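Local coordinates for protein thioredoxin (Thermosipho africanus, PDB 6MOS) that probably catalyses thiol-disulfide exchange as a small thioredoxin-fold oxidoreductase, using a redox-active pair of cysteines, at residues Q73-L85 with E90-V103. Residues are numbered along the deposited sequence; the frame is centred on the assembly and turned at random.
Sequences QKLVFTVPTVIIL and EIKRFARNFSISEV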
ATOM      1  N   GLN A  73      -9.889 -10.546  -6.067  0.73 20.52           N
ATOM      2  CA  GLN A  73      -9.295 -10.618  -7.397  0.73 27.90           C
ATOM      3  C   GLN A  73      -7.782 -10.439  -7.346  0.73 24.47           C
ATOM      4  O   GLN A  73      -7.046 -11.135  -8.056  0.73 27.11           O
ATOM      5  CB  GLN A  73      -9.919  -9.560  -8.307  0.73 29.27           C
ATOM      6  CG  GLN A  73      -9.238  -9.400  -9.665  0.73 39.51           C
ATOM      7  CD  GLN A  73      -9.671  -8.127 -10.390  0.73 51.94           C
ATOM      8  OE1 GLN A  73     -10.865  -7.841 -10.499  0.73 42.44           O
ATOM      9  NE2 GLN A  73      -8.696  -7.358 -10.886  0.73 41.74           N
ATOM     10  N   LYS A  74      -7.299  -9.514  -6.513  1.00 21.45           N
ATOM     11  CA  LYS A  74      -5.861  -9.283  -6.371  1.00 25.60           C
ATOM     12  C   LYS A  74      -5.163 -10.310  -5.491  1.00 26.68           C
ATOM     13  O   LYS A  74      -3.940 -10.204  -5.303  1.00 28.52           O
ATOM     14  CB  LYS A  74      -5.596  -7.893  -5.794  1.00 29.93           C
ATOM     15  CG  LYS A  74      -5.888  -6.763  -6.742  1.00 31.11           C
ATOM     16  CD  LYS A  74      -4.904  -6.679  -7.903  1.00 31.58           C
ATOM     17  CE  LYS A  74      -3.543  -6.188  -7.432  1.00 37.31           C
ATOM     18  NZ  LYS A  74      -2.625  -5.914  -8.580  1.00 40.12           N
ATOM     19  N   LEU A  75      -5.893 -11.280  -4.934  1.00 24.81           N
ATOM     20  CA  LEU A  75      -5.310 -12.320  -4.078  1.00 26.70           C
ATOM     21  C   LEU A  75      -4.705 -11.717  -2.808  1.00 29.53           C
ATOM     22  O   LEU A  75      -3.627 -12.107  -2.352  1.00 24.99           O
ATOM     23  CB  LEU A  75      -4.283 -13.159  -4.847  1.00 24.39           C
ATOM     24  CG  LEU A  75      -4.827 -13.709  -6.172  1.00 31.07           C
ATOM     25  CD1 LEU A  75      -3.775 -14.508  -6.927  1.00 31.14           C
ATOM     26  CD2 LEU A  75      -6.059 -14.570  -5.921  1.00 29.26           C
ATOM     27  N   VAL A  76      -5.419 -10.760  -2.228  1.00 26.12           N
ATOM     28  CA  VAL A  76      -5.066 -10.152  -0.952  1.00 21.76           C
ATOM     29  C   VAL A  76      -5.869 -10.854   0.128  1.00 29.45           C
ATOM     30  O   VAL A  76      -7.106 -10.844   0.087  1.00 29.22           O
ATOM     31  CB  VAL A  76      -5.365  -8.648  -0.949  1.00 24.36           C
ATOM     32  CG1 VAL A  76      -5.181  -8.075   0.466  1.00 20.39           C
ATOM     33  CG2 VAL A  76      -4.502  -7.940  -1.976  1.00 21.38           C
ATOM     34  N   PHE A  77      -5.175 -11.448   1.097  0.73 25.47           N
ATOM     35  CA  PHE A  77      -5.818 -12.233   2.140  0.73 29.72           C
ATOM     36  C   PHE A  77      -5.509 -11.773   3.548  0.73 27.85           C
ATOM     37  O   PHE A  77      -6.284 -12.081   4.458  0.73 49.04           O
ATOM     38  CB  PHE A  77      -5.422 -13.707   2.013  0.73 32.27           C
ATOM     39  CG  PHE A  77      -5.536 -14.216   0.632  0.73 28.88           C
ATOM     40  CD1 PHE A  77      -6.772 -14.273   0.015  0.73 36.50           C
ATOM     41  CD2 PHE A  77      -4.416 -14.612  -0.067  0.73 29.95           C
ATOM     42  CE1 PHE A  77      -6.892 -14.723  -1.277  0.73 35.62           C
ATOM     43  CE2 PHE A  77      -4.527 -15.071  -1.357  0.73 37.99           C
ATOM     44  CZ  PHE A  77      -5.766 -15.124  -1.967  0.73 35.32           C
ATOM     45  N   THR A  78      -4.403 -11.089   3.764  1.00 28.02           N
ATOM     46  CA  THR A  78      -4.047 -10.571   5.072  1.00 29.23           C
ATOM     47  C   THR A  78      -4.020  -9.051   5.032  1.00 30.29           C
ATOM     48  O   THR A  78      -3.767  -8.443   3.990  1.00 34.76           O
ATOM     49  CB  THR A  78      -2.679 -11.101   5.538  1.00 31.21           C
ATOM     50  OG1 THR A  78      -2.358 -10.515   6.805  1.00 50.29           O
ATOM     51  CG2 THR A  78      -1.590 -10.798   4.518  1.00 36.88           C
ATOM     52  N   VAL A  79      -4.290  -8.435   6.177  1.00 25.31           N
ATOM     53  CA  VAL A  79      -4.125  -6.989   6.303  1.00 22.38           C
ATOM     54  C   VAL A  79      -3.191  -6.701   7.475  1.00 21.06           C
ATOM     55  O   VAL A  79      -3.154  -7.471   8.447  1.00 25.31           O
ATOM     56  CB  VAL A  79      -5.486  -6.278   6.444  1.00 23.21           C
ATOM     57  CG1 VAL A  79      -6.273  -6.465   5.181  1.00 21.54           C
ATOM     58  CG2 VAL A  79      -6.290  -6.868   7.591  1.00 24.64           C
ATOM     59  N   PRO A  80      -2.399  -5.627   7.431  1.00 21.40           N
ATOM     60  CA  PRO A  80      -2.366  -4.730   6.265  1.00 22.62           C
ATOM     61  C   PRO A  80      -1.645  -5.357   5.074  1.00 24.73           C
ATOM     62  O   PRO A  80      -0.743  -6.181   5.264  1.00 23.76           O
ATOM     63  CB  PRO A  80      -1.620  -3.508   6.795  1.00 26.68           C
ATOM     64  CG  PRO A  80      -0.712  -4.063   7.858  1.00 24.51           C
ATOM     65  CD  PRO A  80      -1.515  -5.169   8.520  1.00 23.08           C
ATOM     66  N   THR A  81      -2.066  -5.017   3.853  1.00 23.61           N
ATOM     67  CA  THR A  81      -1.281  -5.306   2.664  1.00 17.52           C
ATOM     68  C   THR A  81      -1.087  -3.991   1.929  1.00 19.82           C
ATOM     69  O   THR A  81      -2.016  -3.187   1.841  1.00 20.09           O
ATOM     70  CB  THR A  81      -1.946  -6.357   1.743  1.00 18.92           C
ATOM     71  OG1 THR A  81      -1.943  -7.655   2.362  1.00 23.46           O
ATOM     72  CG2 THR A  81      -1.233  -6.445   0.394  1.00 25.38           C
ATOM     73  N   VAL A  82       0.130  -3.752   1.451  1.00 22.41           N
ATOM     74  CA  VAL A  82       0.462  -2.541   0.708  1.00 20.06           C
ATOM     75  C   VAL A  82       0.924  -2.958  -0.677  1.00 23.71           C
ATOM     76  O   VAL A  82       1.807  -3.809  -0.810  1.00 24.83           O
ATOM     77  CB  VAL A  82       1.545  -1.704   1.417  1.00 25.11           C
ATOM     78  CG1 VAL A  82       1.919  -0.511   0.558  1.00 24.44           C
ATOM     79  CG2 VAL A  82       1.047  -1.225   2.763  1.00 23.26           C
ATOM     80  N   ILE A  83       0.322  -2.372  -1.713  1.00 22.26           N
ATOM     81  CA  ILE A  83       0.747  -2.634  -3.081  1.00 19.26           C
ATOM     82  C   ILE A  83       1.135  -1.296  -3.689  1.00 22.64           C
ATOM     83  O   ILE A  83       0.355  -0.343  -3.637  1.00 20.04           O
ATOM     84  CB  ILE A  83      -0.352  -3.325  -3.907  1.00 21.28           C
ATOM     85  CG1 ILE A  83      -0.754  -4.660  -3.267  1.00 24.93           C
ATOM     86  CG2 ILE A  83       0.128  -3.595  -5.327  1.00 22.55           C
ATOM     87  CD1 ILE A  83      -1.720  -5.462  -4.112  1.00 24.64           C
ATOM     88  N   ILE A  84       2.360  -1.203  -4.203  1.00 22.77           N
ATOM     89  CA  ILE A  84       2.801  -0.032  -4.951  1.00 22.38           C
ATOM     90  C   ILE A  84       2.654  -0.340  -6.435  1.00 23.79           C
ATOM     91  O   ILE A  84       3.073  -1.407  -6.901  1.00 24.66           O
ATOM     92  CB  ILE A  84       4.249   0.344  -4.587  1.00 31.19           C
ATOM     93  CG1 ILE A  84       4.373   0.517  -3.066  1.00 25.55           C
ATOM     94  CG2 ILE A  84       4.652   1.618  -5.305  1.00 28.98           C
ATOM     95  CD1 ILE A  84       5.795   0.725  -2.579  1.00 36.61           C
ATOM     96  N   LEU A  85       2.030   0.570  -7.179  1.00 26.63           N
ATOM     97  CA  LEU A  85       1.791   0.340  -8.594  1.00 26.98           C
ATOM     98  C   LEU A  85       2.245   1.539  -9.408  1.00 27.35           C
ATOM     99  O   LEU A  85       2.320   2.667  -8.910  1.00 26.98           O
ATOM    100  CB  LEU A  85       0.309   0.061  -8.897  1.00 26.46           C
ATOM    101  CG  LEU A  85      -0.336  -1.132  -8.191  1.00 24.85           C
ATOM    102  CD1 LEU A  85      -1.106  -0.664  -6.965  1.00 29.18           C
ATOM    103  CD2 LEU A  85      -1.229  -1.918  -9.129  1.00 39.44           C
ATOM    104  N   GLU A  90       2.219  -3.823 -10.980  1.00 37.96           N
ATOM    105  CA  GLU A  90       2.534  -4.024  -9.568  1.00 32.92           C
ATOM    106  C   GLU A  90       4.046  -3.998  -9.366  1.00 37.19           C
ATOM    107  O   GLU A  90       4.749  -4.935  -9.765  1.00 47.41           O
ATOM    108  CB  GLU A  90       1.927  -5.334  -9.080  1.00 41.22           C
ATOM    109  CG  GLU A  90       2.139  -5.573  -7.615  1.00 35.14           C
ATOM    110  CD  GLU A  90       1.244  -6.671  -7.056  1.00 36.16           C
ATOM    111  OE1 GLU A  90       0.075  -6.786  -7.484  1.00 35.43           O
ATOM    112  OE2 GLU A  90       1.714  -7.418  -6.182  1.00 36.27           O
ATOM    113  N   ILE A  91       4.540  -2.924  -8.730  1.00 30.59           N
ATOM    114  CA  ILE A  91       5.968  -2.734  -8.452  1.00 33.52           C
ATOM    115  C   ILE A  91       6.422  -3.570  -7.265  1.00 34.43           C
ATOM    116  O   ILE A  91       7.528  -4.128  -7.267  1.00 34.09           O
ATOM    117  CB  ILE A  91       6.251  -1.242  -8.202  1.00 31.09           C
ATOM    118  CG1 ILE A  91       6.103  -0.437  -9.473  1.00 35.81           C
ATOM    119  CG2 ILE A  91       7.636  -1.029  -7.601  1.00 35.99           C
ATOM    120  CD1 ILE A  91       6.000   1.036  -9.179  1.00 44.95           C
ATOM    121  N   LYS A  92       5.597  -3.646  -6.222  1.00 28.23           N
ATOM    122  CA  LYS A  92       5.995  -4.345  -5.007  1.00 28.40           C
ATOM    123  C   LYS A  92       4.776  -4.527  -4.118  1.00 27.94           C
ATOM    124  O   LYS A  92       3.955  -3.615  -3.993  1.00 28.02           O
ATOM    125  CB  LYS A  92       7.085  -3.564  -4.258  1.00 29.57           C
ATOM    126  CG  LYS A  92       7.796  -4.361  -3.174  1.00 35.61           C
ATOM    127  CD  LYS A  92       8.860  -5.268  -3.776  1.00 41.52           C
ATOM    128  CE  LYS A  92       9.915  -5.616  -2.741  1.00 45.33           C
ATOM    129  NZ  LYS A  92       9.298  -6.154  -1.490  1.00 57.49           N
ATOM    130  N   ARG A  93       4.661  -5.707  -3.514  1.00 26.23           N
ATOM    131  CA  ARG A  93       3.604  -6.004  -2.566  1.00 22.59           C
ATOM    132  C   ARG A  93       4.227  -6.239  -1.196  1.00 30.30           C
ATOM    133  O   ARG A  93       5.289  -6.870  -1.083  1.00 27.28           O
ATOM    134  CB  ARG A  93       2.788  -7.222  -3.028  1.00 34.39           C
ATOM    135  CG  ARG A  93       1.634  -7.603  -2.121  1.00 32.78           C
ATOM    136  CD  ARG A  93       0.885  -8.815  -2.656  1.00 29.47           C
ATOM    137  NE  ARG A  93       0.274  -8.560  -3.953  1.00 30.94           N
ATOM    138  CZ  ARG A  93      -0.873  -9.109  -4.351  1.00 31.11           C
ATOM    139  NH1 ARG A  93      -1.520  -9.937  -3.541  1.00 31.96           N
ATOM    140  NH2 ARG A  93      -1.376  -8.818  -5.543  1.00 28.94           N
ATOM    141  N   PHE A  94       3.594  -5.690  -0.160  1.00 24.38           N
ATOM    142  CA  PHE A  94       4.013  -5.899   1.224  1.00 26.09           C
ATOM    143  C   PHE A  94       2.866  -6.553   1.981  1.00 27.32           C
ATOM    144  O   PHE A  94       1.781  -5.981   2.078  1.00 23.16           O
ATOM    145  CB  PHE A  94       4.388  -4.579   1.902  1.00 23.86           C
ATOM    146  CG  PHE A  94       5.442  -3.792   1.184  1.00 24.27           C
ATOM    147  CD1 PHE A  94       5.104  -2.938   0.143  1.00 30.18           C
ATOM    148  CD2 PHE A  94       6.772  -3.880   1.563  1.00 33.68           C
ATOM    149  CE1 PHE A  94       6.078  -2.197  -0.516  1.00 29.51           C
ATOM    150  CE2 PHE A  94       7.751  -3.133   0.905  1.00 34.55           C
ATOM    151  CZ  PHE A  94       7.403  -2.299  -0.131  1.00 33.46           C
ATOM    152  N   ALA A  95       3.100  -7.740   2.529  1.00 30.48           N
ATOM    153  CA  ALA A  95       2.082  -8.374   3.357  1.00 21.82           C
ATOM    154  C   ALA A  95       2.787  -9.232   4.397  1.00 30.18           C
ATOM    155  O   ALA A  95       3.968  -9.560   4.250  1.00 37.20           O
ATOM    156  CB  ALA A  95       1.122  -9.226   2.529  1.00 26.14           C
ATOM    157  N   ARG A  96       2.055  -9.562   5.456  0.68 23.61           N
ATOM    158  CA  ARG A  96       2.501 -10.493   6.497  0.68 26.31           C
ATOM    159  C   ARG A  96       3.581  -9.914   7.400  0.68 36.59           C
ATOM    160  O   ARG A  96       3.342  -9.714   8.597  0.68 43.73           O
ATOM    161  CB  ARG A  96       2.994 -11.808   5.881  0.68 29.67           C
ATOM    162  CG  ARG A  96       1.877 -12.735   5.432  0.68 34.71           C
ATOM    163  CD  ARG A  96       2.411 -13.964   4.713  0.68 33.47           C
ATOM    164  NE  ARG A  96       1.330 -14.821   4.226  0.68 54.57           N
ATOM    165  CZ  ARG A  96       0.665 -14.619   3.090  0.68 57.61           C
ATOM    166  NH1 ARG A  96       0.962 -13.580   2.315  0.68 51.29           N
ATOM    167  NH2 ARG A  96      -0.305 -15.455   2.729  0.68 54.86           N
ATOM    168  N   ASN A  97       4.777  -9.661   6.867  0.70 32.84           N
ATOM    169  CA  ASN A  97       5.883  -9.178   7.701  0.70 37.30           C
ATOM    170  C   ASN A  97       6.636  -8.087   6.948  0.70 39.22           C
ATOM    171  O   ASN A  97       7.459  -8.379   6.071  0.70 41.21           O
ATOM    172  CB  ASN A  97       6.820 -10.309   8.110  0.70 39.77           C
ATOM    173  CG  ASN A  97       7.426 -10.091   9.490  0.70 40.36           C
ATOM    174  OD1 ASN A  97       6.938  -9.275  10.277  0.70 37.06           O
ATOM    175  ND2 ASN A  97       8.496 -10.818   9.789  0.70 45.08           N
ATOM    176  N   PHE A  98       6.359  -6.835   7.305  1.00 36.59           N
ATOM    177  CA  PHE A  98       7.044  -5.691   6.721  1.00 31.13           C
ATOM    178  C   PHE A  98       6.880  -4.497   7.649  1.00 32.85           C
ATOM    179  O   PHE A  98       5.911  -4.415   8.413  1.00 28.74           O
ATOM    180  CB  PHE A  98       6.499  -5.363   5.328  1.00 29.05           C
ATOM    181  CG  PHE A  98       5.101  -4.829   5.336  1.00 28.47           C
ATOM    182  CD1 PHE A  98       4.008  -5.691   5.370  1.00 24.94           C
ATOM    183  CD2 PHE A  98       4.868  -3.462   5.282  1.00 25.80           C
ATOM    184  CE1 PHE A  98       2.721  -5.193   5.360  1.00 28.26           C
ATOM    185  CE2 PHE A  98       3.572  -2.959   5.282  1.00 21.43           C
ATOM    186  CZ  PHE A  98       2.502  -3.826   5.316  1.00 24.83           C
ATOM    187  N   SER A  99       7.844  -3.582   7.584  1.00 29.26           N
ATOM    188  CA  SER A  99       7.796  -2.329   8.317  1.00 25.35           C
ATOM    189  C   SER A  99       7.469  -1.192   7.364  1.00 26.47           C
ATOM    190  O   SER A  99       7.658  -1.301   6.149  1.00 31.09           O
ATOM    191  CB  SER A  99       9.130  -2.040   9.013  1.00 29.26           C
ATOM    192  OG  SER A  99      10.154  -1.851   8.049  1.00 36.73           O
ATOM    193  N   ILE A 100       7.004  -0.076   7.928  1.00 22.34           N
ATOM    194  CA  ILE A 100       6.653   1.056   7.077  1.00 23.26           C
ATOM    195  C   ILE A 100       7.892   1.637   6.409  1.00 29.29           C
ATOM    196  O   ILE A 100       7.790   2.218   5.326  1.00 32.73           O
ATOM    197  CB  ILE A 100       5.872   2.110   7.886  1.00 28.62           C
ATOM    198  CG1 ILE A 100       5.136   3.065   6.961  1.00 34.80           C
ATOM    199  CG2 ILE A 100       6.784   2.894   8.806  1.00 29.01           C
ATOM    200  CD1 ILE A 100       3.939   2.431   6.281  1.00 44.63           C
ATOM    201  N   SER A 101       9.080   1.442   6.998  1.00 33.75           N
ATOM    202  CA  SER A 101      10.299   1.945   6.365  1.00 32.57           C
ATOM    203  C   SER A 101      10.598   1.232   5.047  1.00 32.97           C
ATOM    204  O   SER A 101      11.126   1.856   4.116  1.00 33.33           O
ATOM    205  CB  SER A 101      11.482   1.811   7.323  1.00 36.32           C
ATOM    206  OG  SER A 101      11.662   0.467   7.714  1.00 39.34           O
ATOM    207  N   GLU A 102      10.269  -0.061   4.946  0.79 26.21           N
ATOM    208  CA  GLU A 102      10.459  -0.781   3.686  0.79 28.60           C
ATOM    209  C   GLU A 102       9.636  -0.160   2.571  0.79 27.85           C
ATOM    210  O   GLU A 102      10.095  -0.081   1.427  0.79 22.55           O
ATOM    211  CB  GLU A 102      10.076  -2.250   3.829  0.79 27.57           C
ATOM    212  CG  GLU A 102      10.777  -3.000   4.936  0.79 30.15           C
ATOM    213  CD  GLU A 102      10.278  -4.420   5.035  0.79 41.01           C
ATOM    214  OE1 GLU A 102       9.950  -5.009   3.982  0.79 49.54           O
ATOM    215  OE2 GLU A 102      10.189  -4.944   6.160  0.79 41.76           O
ATOM    216  N   VAL A 103       8.410   0.271   2.882  1.00 29.18           N
ATOM    217  CA  VAL A 103       7.558   0.897   1.876  1.00 24.38           C
ATOM    218  C   VAL A 103       8.181   2.195   1.381  1.00 26.07           C
ATOM    219  O   VAL A 103       8.262   2.445   0.173  1.00 27.67           O
ATOM    220  CB  VAL A 103       6.147   1.135   2.441  1.00 29.16           C
ATOM    221  CG1 VAL A 103       5.255   1.799   1.385  1.00 24.27           C
ATOM    222  CG2 VAL A 103       5.552  -0.186   2.906  1.00 28.54           C
TER
HETATM  223  O   HOH W   1      -0.298  -8.258   6.623  1.00 33.74           O
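Val82 and Phe94 face each other as a hydrogen-bonded pair in the antiparallel hairpin of strands 81-85 and 90-95, Phe94 N giving to Val82 O at 2.7 Å and Val82 N to Phe94 O. The strand axes run at 163°. Near the turn a classic beta bulge sets both Ile91 and Lys92 against Ile84, whose O takes Ile91 N at 2.8 Å. The two faces of this edge hairpin of the thioredoxin fold differ sharply. Toward helix 100-115, Ile84 CD1 meets the edge of the Phe94 ring at CE1 (3.6 Å), Val103 CG2 sits over that ring's centre, and Val82 CG2 packs on Phe98 CZ. On the other face Arg93 extends with CG anti to the backbone N (chi1 -179°), and a bend at chi3 brings its guanidinium to Lys74 O, held end-on through NH1 (3.0 Å) and NH2, and to Glu90, gripped side-on through NE and NH2. Ile83 CD1 lies against one guanidinium face, toward its rim, while Lys74 NZ reaches Glu90 OE1 at 3.0 Å. With a leucine in place of Arg93, Lys74 O would lose both these donors and the tie between Lys74 and the strand would probably weaken. Just before strand 81-85, cis-Pro80, a hallmark of thioredoxins, touches disulfide partners Cys38 and Cys41. The shared carboxylate probably offsets two neighbouring cations, and the guanidinium ties the end of helix 69-73 to the edge strand.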